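Mandelate racemase/muconate lactonizing enzyme (Polaromonas sp., PDB 2OG9) belongs to the enolase superfamily and probably catalyses mandelate racemisation or a related reaction that begins with proton abstraction beside a carboxylate. Local coordinates at residues P297-A302 with V322-A327; D275-R280 with S303-A308. All coordinates share one frame; numbering follows the deposited sequence.

Interaction 1 of 2, residues P297-A302 with V322-A327; sequences PFLKIA and VHLAAA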
loop_
_atom_site.group_PDB
_atom_site.type_symbol
_atom_site.label_atom_id
_atom_site.label_comp_id
_atom_site.label_asym_id
_atom_site.label_seq_id
_atom_site.Cartn_x
_atom_site.Cartn_y
_atom_site.Cartn_z
ATOM N N PRO A 297 -5.254 -24.776 -17.807
ATOM C CA PRO A 297 -4.808 -23.924 -16.692
ATOM C C PRO A 297 -3.368 -23.433 -16.886
ATOM O O PRO A 297 -3.006 -22.343 -16.437
ATOM C CB PRO A 297 -4.988 -24.818 -15.456
ATOM C CG PRO A 297 -4.987 -26.224 -16.013
ATOM C CD PRO A 297 -5.723 -26.085 -17.319
ATOM N N PHE A 298 -2.557 -24.231 -17.577
ATOM C CA PHE A 298 -1.171 -23.853 -17.851
ATOM C C PHE A 298 -1.136 -22.558 -18.672
ATOM O O PHE A 298 -0.312 -21.682 -18.421
ATOM C CB PHE A 298 -0.448 -24.965 -18.625
ATOM C CG PHE A 298 1.005 -24.668 -18.904
ATOM C CD1 PHE A 298 2.007 -25.244 -18.129
ATOM C CD2 PHE A 298 1.370 -23.805 -19.932
ATOM C CE1 PHE A 298 3.350 -24.964 -18.374
ATOM C CE2 PHE A 298 2.712 -23.518 -20.181
ATOM C CZ PHE A 298 3.699 -24.099 -19.402
ATOM N N LEU A 299 -2.023 -22.436 -19.655
ATOM C CA LEU A 299 -2.055 -21.235 -20.483
ATOM C C LEU A 299 -2.437 -20.012 -19.657
ATOM O O LEU A 299 -1.936 -18.914 -19.897
ATOM C CB LEU A 299 -3.034 -21.408 -21.648
ATOM C CG LEU A 299 -2.621 -22.470 -22.670
ATOM C CD1 LEU A 299 -3.673 -22.561 -23.749
ATOM C CD2 LEU A 299 -1.261 -22.115 -23.269
ATOM N N LYS A 300 -3.326 -20.192 -18.686
ATOM C CA LYS A 300 -3.722 -19.070 -17.839
ATOM C C LYS A 300 -2.516 -18.625 -17.014
ATOM O O LYS A 300 -2.277 -17.432 -16.829
ATOM C CB LYS A 300 -4.880 -19.478 -16.923
ATOM C CG LYS A 300 -6.150 -19.812 -17.695
ATOM C CD LYS A 300 -7.242 -20.370 -16.801
ATOM C CE LYS A 300 -8.492 -20.694 -17.616
ATOM N NZ LYS A 300 -9.534 -21.377 -16.796
ATOM N N ILE A 301 -1.753 -19.600 -16.534
ATOM C CA ILE A 301 -0.566 -19.323 -15.740
ATOM C C ILE A 301 0.476 -18.615 -16.606
ATOM O O ILE A 301 1.094 -17.647 -16.165
ATOM C CB ILE A 301 0.025 -20.634 -15.164
ATOM C CG1 ILE A 301 -0.962 -21.246 -14.163
ATOM C CG2 ILE A 301 1.366 -20.358 -14.480
ATOM C CD1 ILE A 301 -0.658 -22.685 -13.824
ATOM N N ALA A 302 0.657 -19.093 -17.837
ATOM C CA ALA A 302 1.624 -18.492 -18.759
ATOM C C ALA A 302 1.261 -17.038 -19.067
ATOM O O ALA A 302 2.143 -16.190 -19.215
ATOM C CB ALA A 302 1.700 -19.308 -20.058
ATOM N N VAL A 322 7.650 -28.936 -24.487
ATOM C CA VAL A 322 8.406 -28.366 -25.595
ATOM C C VAL A 322 7.450 -27.547 -26.467
ATOM O O VAL A 322 7.824 -26.502 -27.015
ATOM C CB VAL A 322 9.104 -29.464 -26.452
ATOM C CG1 VAL A 322 8.085 -30.417 -27.057
ATOM C CG2 VAL A 322 9.922 -28.806 -27.543
ATOM N N HIS A 323 6.209 -28.010 -26.591
ATOM C CA HIS A 323 5.211 -27.293 -27.382
ATOM C C HIS A 323 4.765 -26.020 -26.672
ATOM O O HIS A 323 4.648 -24.957 -27.289
ATOM C CB HIS A 323 3.989 -28.179 -27.624
ATOM C CG HIS A 323 4.243 -29.306 -28.572
ATOM N ND1 HIS A 323 4.344 -29.122 -29.935
ATOM C CD2 HIS A 323 4.444 -30.627 -28.356
ATOM C CE1 HIS A 323 4.597 -30.280 -30.517
ATOM N NE2 HIS A 323 4.664 -31.211 -29.581
ATOM N N LEU A 324 4.499 -26.136 -25.374
ATOM C CA LEU A 324 4.054 -24.994 -24.590
ATOM C C LEU A 324 5.154 -23.934 -24.487
ATOM O O LEU A 324 4.883 -22.740 -24.606
ATOM C CB LEU A 324 3.604 -25.465 -23.201
ATOM C CG LEU A 324 2.406 -26.427 -23.243
ATOM C CD1 LEU A 324 2.111 -26.994 -21.860
ATOM C CD2 LEU A 324 1.186 -25.690 -23.781
ATOM N N ALA A 325 6.394 -24.374 -24.288
ATOM C CA ALA A 325 7.519 -23.449 -24.198
ATOM C C ALA A 325 7.724 -22.704 -25.515
ATOM O O ALA A 325 8.096 -21.529 -25.526
ATOM C CB ALA A 325 8.793 -24.204 -23.825
ATOM N N ALA A 326 7.481 -23.383 -26.630
ATOM C CA ALA A 326 7.653 -22.757 -27.935
ATOM C C ALA A 326 6.691 -21.582 -28.106
ATOM O O ALA A 326 6.974 -20.637 -28.840
ATOM C CB ALA A 326 7.417 -23.785 -29.041
ATOM N N ALA A 327 5.557 -21.650 -27.423
ATOM C CA ALA A 327 4.535 -20.612 -27.508
ATOM C C ALA A 327 4.723 -19.424 -26.559
ATOM O O ALA A 327 3.944 -18.477 -26.611
ATOM C CB ALA A 327 3.149 -21.240 -27.281
#
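Leu324 packs onto one face of the Phe298 ring between two consecutive outer helices, 295-307 and 318-326, of the TIM-barrel domain of this enolase-superfamily enzyme. The backbones come nearest at Leu299 and Leu324, whose CA atoms stand 8.3 Å apart. The Phe298 and Leu324 side chains reach toward each other from opposite directions. With CG anti to the backbone N (chi1 -178°), the benzyl group of Phe298 reaches across and offers one ring face to Leu324. Methyl CD1 of Leu324 settles over the middle of that face, 3.8 Å from the centroid of the Phe298 ring and only 9° off the ring normal, a well-centred CH-pi contact. The leucine touches at a second point too, its CB lying 3.7 Å from Phe298 CE2 and covering the CE2-CZ side of the same face. Cutting Phe298 back to an alanine removes the ring, which is likely to open a gap beside Leu324 CD1 and leave that branch freer to turn. Ala289 packs against both Phe298 and Leu324, while Leu142 of helix 138-142 adjoins both Leu299 and Leu324, extending the apolar cluster. The second branch of Leu324 makes a looser methyl-to-methyl approach, with its CD2 4.4 Å from Leu299 CD2.

Interaction 2 of 2, residues D275-R280 with S303-A308; sequences DLIRHR and SLAEHA
Ile277 and Ala305 mark the nearest backbone approach, their CA atoms 7.0 Å apart, where segment 275-280, on helix 270-278, comes up against the end of helix 295-307 on the outside of the barrel. Ile277 makes every contact from its segment. CG1 lies anti to the carbonyl carbon (chi1 -68°) and CG2 anti to the backbone N, an arrangement that sends the two branches to different residues of the neighbouring segment. Methyl CD1 of Ile277, at the end of the extended branch, comes within 3.8 Å of Leu304 CB and just as near to the backbone N of Ala305, so it rests on the helix surface itself where the alanine has only a short side chain. The other branch meets Ala308, just beyond the end of that helix, CG2 of Ile277 standing 3.7 Å from Ala308 CB.

Several polar groups of 275-280 bond within the segment. Asp275 O accepts from both His279 N and His279 ND1, which reach it from opposite faces of the carbonyl plane; the bond from His279 ND1 to Asp275 O is 2.9 Å long and lies close to the imidazole plane. Arg278 NH2 forms a salt bridge with Asp275 OD1 on its syn side, also 2.9 Å, and OD2 is taken by His247. Arg280 ends the turn in a Schellman motif. Leu304 also packs on His307 of a neighbouring subunit, while Arg278 lies close to Arg278 of yet another subunit, a like-charge approach that the Asp275 carboxylate probably tempers.

No hydrogen bond or salt bridge joins the two segments, which implies that they are held by the fit of aliphatic surfaces, with the Asp275-Arg278 salt bridge taking no part in the contact.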
loop_
_atom_site.group_PDB
_atom_site.type_symbol
_atom_site.label_atom_id
_atom_site.label_comp_id
_atom_site.label_asym_id
_atom_site.label_seq_id
_atom_site.Cartn_x
_atom_site.Cartn_y
_atom_site.Cartn_z
ATOM N N ASP A 275 -0.451 -16.621 -6.728
ATOM C CA ASP A 275 0.011 -16.121 -5.440
ATOM C C ASP A 275 1.524 -15.924 -5.492
ATOM O O ASP A 275 2.048 -14.905 -5.040
ATOM C CB ASP A 275 -0.373 -17.109 -4.335
ATOM C CG ASP A 275 -0.335 -16.483 -2.954
ATOM O OD1 ASP A 275 -0.914 -15.388 -2.779
ATOM O OD2 ASP A 275 0.266 -17.092 -2.041
ATOM N N LEU A 276 2.217 -16.903 -6.061
ATOM C CA LEU A 276 3.666 -16.848 -6.204
ATOM C C LEU A 276 4.046 -15.609 -7.027
ATOM O O LEU A 276 4.968 -14.865 -6.674
ATOM C CB LEU A 276 4.150 -18.132 -6.893
ATOM C CG LEU A 276 5.644 -18.388 -7.095
ATOM C CD1 LEU A 276 5.867 -19.842 -7.519
ATOM C CD2 LEU A 276 6.185 -17.438 -8.146
ATOM N N ILE A 277 3.314 -15.383 -8.114
ATOM C CA ILE A 277 3.559 -14.244 -8.997
ATOM C C ILE A 277 3.237 -12.922 -8.301
ATOM O O ILE A 277 3.911 -11.921 -8.525
ATOM C CB ILE A 277 2.722 -14.374 -10.299
ATOM C CG1 ILE A 277 3.245 -15.560 -11.123
ATOM C CG2 ILE A 277 2.776 -13.071 -11.107
ATOM C CD1 ILE A 277 2.388 -15.898 -12.347
ATOM N N ARG A 278 2.209 -12.922 -7.459
ATOM C CA ARG A 278 1.825 -11.716 -6.730
ATOM C C ARG A 278 2.968 -11.293 -5.803
ATOM O O ARG A 278 3.229 -10.104 -5.623
ATOM C CB ARG A 278 0.550 -11.980 -5.922
ATOM C CG ARG A 278 0.005 -10.770 -5.174
ATOM C CD ARG A 278 -1.358 -11.079 -4.561
ATOM N NE ARG A 278 -1.288 -12.099 -3.516
ATOM C CZ ARG A 278 -0.799 -11.890 -2.296
ATOM N NH1 ARG A 278 -0.337 -10.694 -1.958
ATOM N NH2 ARG A 278 -0.773 -12.879 -1.412
ATOM N N HIS A 279 3.657 -12.275 -5.224
ATOM C CA HIS A 279 4.781 -12.009 -4.329
ATOM C C HIS A 279 6.072 -11.682 -5.083
ATOM O O HIS A 279 7.051 -11.255 -4.469
ATOM C CB HIS A 279 5.078 -13.228 -3.444
ATOM C CG HIS A 279 4.120 -13.423 -2.312
ATOM N ND1 HIS A 279 2.824 -13.855 -2.496
ATOM C CD2 HIS A 279 4.282 -13.277 -0.975
ATOM C CE1 HIS A 279 2.230 -13.969 -1.321
ATOM N NE2 HIS A 279 3.092 -13.624 -0.382
ATOM N N ARG A 280 6.077 -11.886 -6.400
ATOM C CA ARG A 280 7.279 -11.676 -7.209
ATOM C C ARG A 280 8.325 -12.623 -6.614
ATOM O O ARG A 280 9.463 -12.246 -6.350
ATOM C CB ARG A 280 7.749 -10.219 -7.126
ATOM C CG ARG A 280 6.735 -9.231 -7.686
ATOM C CD ARG A 280 7.180 -7.777 -7.532
ATOM N NE ARG A 280 8.421 -7.494 -8.249
ATOM C CZ ARG A 280 8.840 -6.272 -8.567
ATOM N NH1 ARG A 280 8.115 -5.210 -8.235
ATOM N NH2 ARG A 280 9.986 -6.111 -9.219
ATOM N N SER A 303 -0.036 -16.753 -19.171
ATOM C CA SER A 303 -0.497 -15.394 -19.441
ATOM C C SER A 303 -0.145 -14.493 -18.267
ATOM O O SER A 303 0.257 -13.350 -18.459
ATOM C CB SER A 303 -2.016 -15.355 -19.646
ATOM O OG SER A 303 -2.418 -16.224 -20.688
ATOM N N LEU A 304 -0.328 -15.001 -17.052
ATOM C CA LEU A 304 -0.015 -14.229 -15.848
ATOM C C LEU A 304 1.495 -13.978 -15.765
ATOM O O LEU A 304 1.930 -12.870 -15.450
ATOM C CB LEU A 304 -0.487 -14.972 -14.589
ATOM C CG LEU A 304 -2.002 -15.052 -14.348
ATOM C CD1 LEU A 304 -2.282 -15.787 -13.049
ATOM C CD2 LEU A 304 -2.585 -13.645 -14.283
ATOM N N ALA A 305 2.288 -15.005 -16.054
ATOM C CA ALA A 305 3.744 -14.875 -16.012
ATOM C C ALA A 305 4.238 -13.911 -17.087
ATOM O O ALA A 305 5.166 -13.128 -16.860
ATOM C CB ALA A 305 4.408 -16.243 -16.197
ATOM N N GLU A 306 3.617 -13.979 -18.260
ATOM C CA GLU A 306 3.992 -13.120 -19.377
ATOM C C GLU A 306 3.784 -11.655 -19.003
ATOM O O GLU A 306 4.677 -10.817 -19.184
ATOM C CB GLU A 306 3.149 -13.476 -20.605
ATOM C CG GLU A 306 3.723 -13.008 -21.926
ATOM C CD GLU A 306 3.709 -11.505 -22.073
ATOM O OE1 GLU A 306 2.630 -10.903 -21.887
ATOM O OE2 GLU A 306 4.775 -10.927 -22.384
ATOM N N HIS A 307 2.601 -11.359 -18.470
ATOM C CA HIS A 307 2.240 -10.004 -18.061
ATOM C C HIS A 307 3.158 -9.491 -16.954
ATOM O O HIS A 307 3.493 -8.310 -16.916
ATOM C CB HIS A 307 0.785 -9.978 -17.572
ATOM C CG HIS A 307 0.261 -8.604 -17.298
ATOM N ND1 HIS A 307 0.093 -7.658 -18.289
ATOM C CD2 HIS A 307 -0.137 -8.014 -16.146
ATOM C CE1 HIS A 307 -0.384 -6.547 -17.759
ATOM N NE2 HIS A 307 -0.533 -6.737 -16.461
ATOM N N ALA A 308 3.563 -10.380 -16.056
ATOM C CA ALA A 308 4.434 -9.990 -14.952
ATOM C C ALA A 308 5.885 -9.836 -15.404
ATOM O O ALA A 308 6.747 -9.474 -14.608
ATOM C CB ALA A 308 4.343 -11.017 -13.825
#

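In the fold
Helix 295-307 carries a segment of both contacts: 297-302 packs on helix 318-326 in interaction 1, and 303-308 directly after it packs on helix 270-278 in interaction 2. Together they tie three outer helices of the barrel, 270-278, 295-307 and 318-326, with contact centres about 14 Å apart. Interaction 1 is the deeper, its centre about 10 Å from the centre of the chain, whereas that of interaction 2 lies about 18 Å out, beside subunit interfaces. Within the helix, Ser303 OG bonds back to Leu299 O, linking the two segments. The calcium site at Ala254 and Phe257 belongs to neither contact, although helix 247-256 touches Leu276 and His279 of interaction 2.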